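Local coordinates for ABC transporter, substrate-binding protein (Clostridium perfringens, PDB 4EDP), which probably captures a solute outside the cell membrane and delivers it to an ABC importer, as periplasmic-binding-protein-like receptors do, at residues Lys36-Lys50 with Glu64-Leu76. Residues are numbered along the deposited sequence; the frame is centred on the assembly and turned at random.
With ACT (acetate ion), chain F.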
loop_
_atom_site.group_PDB
_atom_site.type_symbol
_atom_site.label_atom_id
_atom_site.label_comp_id
_atom_site.label_asym_id
_atom_site.label_seq_id
_atom_site.Cartn_x
_atom_site.Cartn_y
_atom_site.Cartn_z
ATOM N N LYS A 36 2.281 27.862 11.283
ATOM C CA LYS A 36 1.179 27.146 10.565
ATOM C C LYS A 36 1.712 26.067 9.624
ATOM O O LYS A 36 2.574 26.333 8.778
ATOM C CB LYS A 36 0.347 28.170 9.795
ATOM C CG LYS A 36 -0.786 27.633 8.947
ATOM C CD LYS A 36 -1.552 28.824 8.355
ATOM C CE LYS A 36 -2.587 28.411 7.322
ATOM N NZ LYS A 36 -3.632 27.519 7.885
ATOM N N LEU A 37 1.211 24.846 9.783
ATOM C CA LEU A 37 1.635 23.744 8.933
ATOM C C LEU A 37 0.430 23.259 8.146
ATOM O O LEU A 37 -0.562 22.825 8.737
ATOM C CB LEU A 37 2.217 22.615 9.784
ATOM C CG LEU A 37 2.959 21.493 9.062
ATOM C CD1 LEU A 37 4.234 22.039 8.408
ATOM C CD2 LEU A 37 3.301 20.370 10.037
ATOM N N VAL A 38 0.514 23.336 6.819
ATOM C CA VAL A 38 -0.569 22.895 5.939
ATOM C C VAL A 38 -0.292 21.469 5.471
ATOM O O VAL A 38 0.739 21.205 4.842
ATOM C CB VAL A 38 -0.725 23.828 4.713
ATOM C CG1 VAL A 38 -1.830 23.319 3.795
ATOM C CG2 VAL A 38 -1.007 25.260 5.171
ATOM N N VAL A 39 -1.209 20.559 5.783
ATOM C CA VAL A 39 -1.036 19.149 5.448
ATOM C C VAL A 39 -2.029 18.638 4.400
ATOM O O VAL A 39 -3.242 18.726 4.594
ATOM C CB VAL A 39 -1.216 18.286 6.715
ATOM C CG1 VAL A 39 -1.097 16.807 6.370
ATOM C CG2 VAL A 39 -0.224 18.698 7.810
ATOM N N SER A 40 -1.515 18.119 3.289
ATOM C CA SER A 40 -2.358 17.527 2.246
ATOM C C SER A 40 -2.528 16.046 2.589
ATOM O O SER A 40 -1.542 15.299 2.613
ATOM C CB SER A 40 -1.707 17.695 0.880
ATOM O OG SER A 40 -2.435 17.021 -0.130
ATOM N N THR A 41 -3.765 15.614 2.841
ATOM C CA THR A 41 -4.020 14.229 3.219
ATOM C C THR A 41 -5.469 13.825 2.930
ATOM O O THR A 41 -6.283 14.653 2.524
ATOM C CB THR A 41 -3.701 14.004 4.717
ATOM O OG1 THR A 41 -3.652 12.598 5.012
ATOM C CG2 THR A 41 -4.729 14.708 5.608
ATOM N N TRP A 42 -5.780 12.548 3.126
ATOM C CA TRP A 42 -7.132 12.031 2.877
ATOM C C TRP A 42 -8.134 12.525 3.908
ATOM O O TRP A 42 -9.292 12.811 3.578
ATOM C CB TRP A 42 -7.137 10.497 2.894
ATOM C CG TRP A 42 -6.190 9.883 1.907
ATOM C CD1 TRP A 42 -6.432 9.622 0.591
ATOM C CD2 TRP A 42 -4.847 9.450 2.162
ATOM N NE1 TRP A 42 -5.320 9.067 0.007
ATOM C CE2 TRP A 42 -4.338 8.943 0.954
ATOM C CE3 TRP A 42 -4.030 9.445 3.291
ATOM C CZ2 TRP A 42 -3.042 8.432 0.845
ATOM C CZ3 TRP A 42 -2.741 8.924 3.180
ATOM C CH2 TRP A 42 -2.265 8.438 1.969
ATOM N N GLY A 43 -7.706 12.616 5.159
ATOM C CA GLY A 43 -8.604 13.056 6.218
ATOM C C GLY A 43 -9.711 12.049 6.495
ATOM O O GLY A 43 -10.869 12.422 6.721
ATOM N N LEU A 44 -9.365 10.764 6.443
ATOM C CA LEU A 44 -10.318 9.702 6.743
ATOM C C LEU A 44 -10.352 9.585 8.256
ATOM O O LEU A 44 -9.311 9.679 8.896
ATOM C CB LEU A 44 -9.856 8.381 6.133
ATOM C CG LEU A 44 -9.757 8.333 4.606
ATOM C CD1 LEU A 44 -9.089 7.026 4.148
ATOM C CD2 LEU A 44 -11.137 8.513 3.975
ATOM N N ASN A 45 -11.528 9.375 8.838
ATOM C CA ASN A 45 -11.634 9.292 10.289
ATOM C C ASN A 45 -10.982 10.554 10.842
ATOM O O ASN A 45 -10.201 10.497 11.798
ATOM C CB ASN A 45 -10.883 8.075 10.820
ATOM C CG ASN A 45 -11.273 6.793 10.124
ATOM O OD1 ASN A 45 -12.401 6.638 9.651
ATOM N ND2 ASN A 45 -10.340 5.848 10.081
ATOM N N GLU A 46 -11.318 11.684 10.220
ATOM C CA GLU A 46 -10.742 12.995 10.536
ATOM C C GLU A 46 -10.656 13.336 12.030
ATOM O O GLU A 46 -9.614 13.805 12.487
ATOM C CB GLU A 46 -11.501 14.084 9.759
ATOM C CG GLU A 46 -10.816 15.446 9.741
ATOM C CD GLU A 46 -11.460 16.422 8.757
ATOM O OE1 GLU A 46 -10.859 17.487 8.486
ATOM O OE2 GLU A 46 -12.555 16.117 8.239
ATOM N N ASP A 47 -11.731 13.126 12.787
ATOM C CA ASP A 47 -11.681 13.412 14.224
ATOM C C ASP A 47 -10.589 12.612 14.924
ATOM O O ASP A 47 -9.797 13.163 15.679
ATOM C CB ASP A 47 -13.026 13.154 14.918
ATOM C CG ASP A 47 -14.050 14.247 14.650
ATOM O OD1 ASP A 47 -13.863 15.025 13.687
ATOM O OD2 ASP A 47 -15.047 14.326 15.407
ATOM N N VAL A 48 -10.551 11.308 14.669
ATOM C CA VAL A 48 -9.560 10.441 15.294
ATOM C C VAL A 48 -8.158 10.829 14.838
ATOM O O VAL A 48 -7.213 10.864 15.630
ATOM C CB VAL A 48 -9.816 8.965 14.944
ATOM C CG1 VAL A 48 -8.784 8.077 15.629
ATOM C CG2 VAL A 48 -11.223 8.568 15.346
ATOM N N LEU A 49 -8.037 11.138 13.552
ATOM C CA LEU A 49 -6.763 11.530 12.966
ATOM C C LEU A 49 -6.220 12.795 13.635
ATOM O O LEU A 49 -5.049 12.868 14.018
ATOM C CB LEU A 49 -6.958 11.753 11.470
ATOM C CG LEU A 49 -5.735 12.093 10.650
ATOM C CD1 LEU A 49 -4.663 11.004 10.800
ATOM C CD2 LEU A 49 -6.143 12.262 9.186
ATOM N N LYS A 50 -7.083 13.794 13.770
ATOM C CA LYS A 50 -6.709 15.042 14.428
ATOM C C LYS A 50 -6.348 14.790 15.885
ATOM O O LYS A 50 -5.346 15.284 16.383
ATOM C CB LYS A 50 -7.868 16.034 14.369
ATOM C CG LYS A 50 -8.091 16.704 13.023
ATOM C CD LYS A 50 -9.401 17.486 13.044
ATOM C CE LYS A 50 -9.483 18.502 11.914
ATOM N NZ LYS A 50 -9.189 17.890 10.599
ATOM N N GLU A 64 -0.388 25.833 14.506
ATOM C CA GLU A 64 -1.700 25.439 14.024
ATOM C C GLU A 64 -1.552 24.520 12.807
ATOM O O GLU A 64 -0.741 24.784 11.923
ATOM C CB GLU A 64 -2.526 26.657 13.618
ATOM C CG GLU A 64 -3.922 26.287 13.117
ATOM C CD GLU A 64 -4.783 27.488 12.741
ATOM O OE1 GLU A 64 -4.468 28.628 13.157
ATOM O OE2 GLU A 64 -5.800 27.280 12.041
ATOM N N ILE A 65 -2.319 23.435 12.775
ATOM C CA ILE A 65 -2.296 22.527 11.632
ATOM C C ILE A 65 -3.584 22.695 10.833
ATOM O O ILE A 65 -4.690 22.802 11.389
ATOM C CB ILE A 65 -2.042 21.061 12.048
ATOM C CG1 ILE A 65 -0.596 20.931 12.532
ATOM C CG2 ILE A 65 -2.264 20.109 10.864
ATOM C CD1 ILE A 65 -0.172 19.555 12.934
ATOM N N VAL A 66 -3.419 22.810 9.524
ATOM C CA VAL A 66 -4.528 22.959 8.605
ATOM C C VAL A 66 -4.483 21.821 7.605
ATOM O O VAL A 66 -3.438 21.557 7.002
ATOM C CB VAL A 66 -4.450 24.296 7.861
ATOM C CG1 VAL A 66 -5.360 24.292 6.640
ATOM C CG2 VAL A 66 -4.801 25.432 8.805
ATOM N N LEU A 67 -5.599 21.125 7.440
ATOM C CA LEU A 67 -5.633 20.019 6.500
ATOM C C LEU A 67 -6.273 20.411 5.176
ATOM O O LEU A 67 -7.239 21.169 5.143
ATOM C CB LEU A 67 -6.392 18.825 7.086
ATOM C CG LEU A 67 -5.965 18.281 8.449
ATOM C CD1 LEU A 67 -6.728 16.985 8.737
ATOM C CD2 LEU A 67 -4.479 18.024 8.502
ATOM N N ASP A 68 -5.706 19.912 4.087
ATOM C CA ASP A 68 -6.232 20.124 2.750
ATOM C C ASP A 68 -6.549 18.697 2.343
ATOM O O ASP A 68 -5.639 17.905 2.037
ATOM C CB ASP A 68 -5.191 20.782 1.849
ATOM C CG ASP A 68 -5.735 21.116 0.458
ATOM O OD1 ASP A 68 -6.267 20.218 -0.226
ATOM O OD2 ASP A 68 -5.594 22.276 0.031
ATOM N N ILE A 69 -7.831 18.343 2.380
ATOM C CA ILE A 69 -8.213 16.952 2.143
ATOM C C ILE A 69 -8.746 16.632 0.752
ATOM O O ILE A 69 -9.199 17.510 0.027
ATOM C CB ILE A 69 -9.225 16.472 3.212
ATOM C CG1 ILE A 69 -10.597 17.093 3.003
ATOM C CG2 ILE A 69 -8.713 16.791 4.615
ATOM C CD1 ILE A 69 -11.600 16.665 4.056
ATOM N N GLY A 70 -8.691 15.351 0.406
ATOM C CA GLY A 70 -9.152 14.848 -0.888
ATOM C C GLY A 70 -8.476 13.518 -1.160
ATOM O O GLY A 70 -7.680 13.049 -0.343
ATOM N N ASN A 71 -8.783 12.893 -2.291
ATOM C CA ASN A 71 -8.156 11.603 -2.615
ATOM C C ASN A 71 -6.761 11.801 -3.227
ATOM O O ASN A 71 -6.375 12.921 -3.559
ATOM C CB ASN A 71 -9.077 10.731 -3.494
ATOM C CG ASN A 71 -9.367 11.339 -4.856
ATOM O OD1 ASN A 71 -8.483 11.871 -5.522
ATOM N ND2 ASN A 71 -10.617 11.220 -5.296
ATOM N N ASN A 72 -5.996 10.721 -3.357
ATOM C CA ASN A 72 -4.646 10.804 -3.927
ATOM C C ASN A 72 -4.549 11.625 -5.198
ATOM O O ASN A 72 -3.784 12.589 -5.289
ATOM C CB ASN A 72 -4.127 9.403 -4.288
ATOM C CG ASN A 72 -3.619 8.626 -3.101
ATOM O OD1 ASN A 72 -2.621 9.003 -2.474
ATOM N ND2 ASN A 72 -4.237 7.471 -2.843
ATOM N N SER A 73 -5.353 11.236 -6.177
ATOM C CA SER A 73 -5.298 11.839 -7.490
ATOM C C SER A 73 -5.658 13.315 -7.542
ATOM O O SER A 73 -4.949 14.106 -8.177
ATOM C CB SER A 73 -6.161 11.036 -8.460
ATOM O OG SER A 73 -6.122 11.623 -9.744
ATOM N N GLU A 74 -6.732 13.698 -6.866
ATOM C CA GLU A 74 -7.136 15.088 -6.900
ATOM C C GLU A 74 -6.148 15.980 -6.163
ATOM O O GLU A 74 -5.862 17.073 -6.616
ATOM C CB GLU A 74 -8.574 15.272 -6.403
ATOM C CG GLU A 74 -8.866 14.858 -4.987
ATOM C CD GLU A 74 -10.377 14.765 -4.725
ATOM O OE1 GLU A 74 -10.785 14.260 -3.659
ATOM O OE2 GLU A 74 -11.162 15.176 -5.604
ATOM N N ARG A 75 -5.636 15.524 -5.029
ATOM C CA ARG A 75 -4.654 16.309 -4.292
ATOM C C ARG A 75 -3.366 16.451 -5.107
ATOM O O ARG A 75 -2.823 17.548 -5.220
ATOM C CB ARG A 75 -4.380 15.705 -2.912
ATOM C CG ARG A 75 -5.594 15.794 -2.011
ATOM C CD ARG A 75 -5.362 15.334 -0.592
ATOM N NE ARG A 75 -5.077 13.903 -0.468
ATOM C CZ ARG A 75 -3.869 13.386 -0.307
ATOM N NH1 ARG A 75 -3.727 12.072 -0.187
ATOM N NH2 ARG A 75 -2.806 14.176 -0.245
ATOM N N LEU A 76 -2.887 15.348 -5.681
ATOM C CA LEU A 76 -1.666 15.396 -6.487
ATOM C C LEU A 76 -1.833 16.290 -7.719
ATOM O O LEU A 76 -0.964 17.088 -8.041
ATOM C CB LEU A 76 -1.245 13.993 -6.936
ATOM C CG LEU A 76 0.012 13.987 -7.823
ATOM C CD1 LEU A 76 1.206 14.607 -7.085
ATOM C CD2 LEU A 76 0.346 12.581 -8.319
HETATM C C ACT F . -5.278 10.085 6.622
HETATM O O ACT F . -6.282 9.351 6.476
HETATM O OXT ACT F . -5.431 11.293 6.314
HETATM C CH3 ACT F . -3.974 9.544 7.137
HETATM O O HOH W 1 -4.118 18.814 -1.200
HETATM O O HOH W 2 -7.192 8.078 -2.622
#
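Arg75 reaches from helix 72-81 across to Ser40, Thr41 and Trp42. Its NH2 gives an in-plane bond to Ser40 OG at 2.9 Å, and its flat face lies against the Thr41 backbone, with Thr41 CA over the centre of the guanidinium. The bend at chi3 (-66°) turns this plane almost upright against the Trp42 indole, 78° between them, so that NH1 meets one ring face 3.4 Å from Trp42 CE2 in a cation-pi contact. Arg75 NE bonds Gly70 O from above the carbonyl plane, and NH1 also donates to Tyr91 O on the neighbouring strand, which ties down all three nitrogens of this buried group. The amide plane of Asn72 is nearly perpendicular to the indole, its OD1 3.4 Å from Trp42 CZ2 and accepting from Ala93 N.

Away from the arginine, the strands run parallel, from Leu37 N on Glu64 O to the longer bond of Thr41 N to Asp68 O (3.1 Å). Val39 and Leu67 lie side by side on the helix 46-61 face, Val39 CB 3.7 Å from Leu67 CD2. Over Leu67 sits the salt bridge of Lys50 and Glu46, Lys50 NZ passing 3.2 Å from Leu67 CD1 to meet Glu46 OE1 on its anti side.

Packing is looser at exposed Ile69, whose CG2 rests 4.1 Å from Gly43 CA, and at the exposed Lys36 and Glu64 end.

Beside Trp42 an acetate, probably from the crystallisation liquor, accepts from Thr41 OG1 (2.6 Å to OXT) and Gly43 N. This right-handed beta-alpha-beta crossover, with its loops at the C-terminal ends of the strands, is typical of periplasmic-binding-protein lobes, where such loops commonly line the ligand cleft.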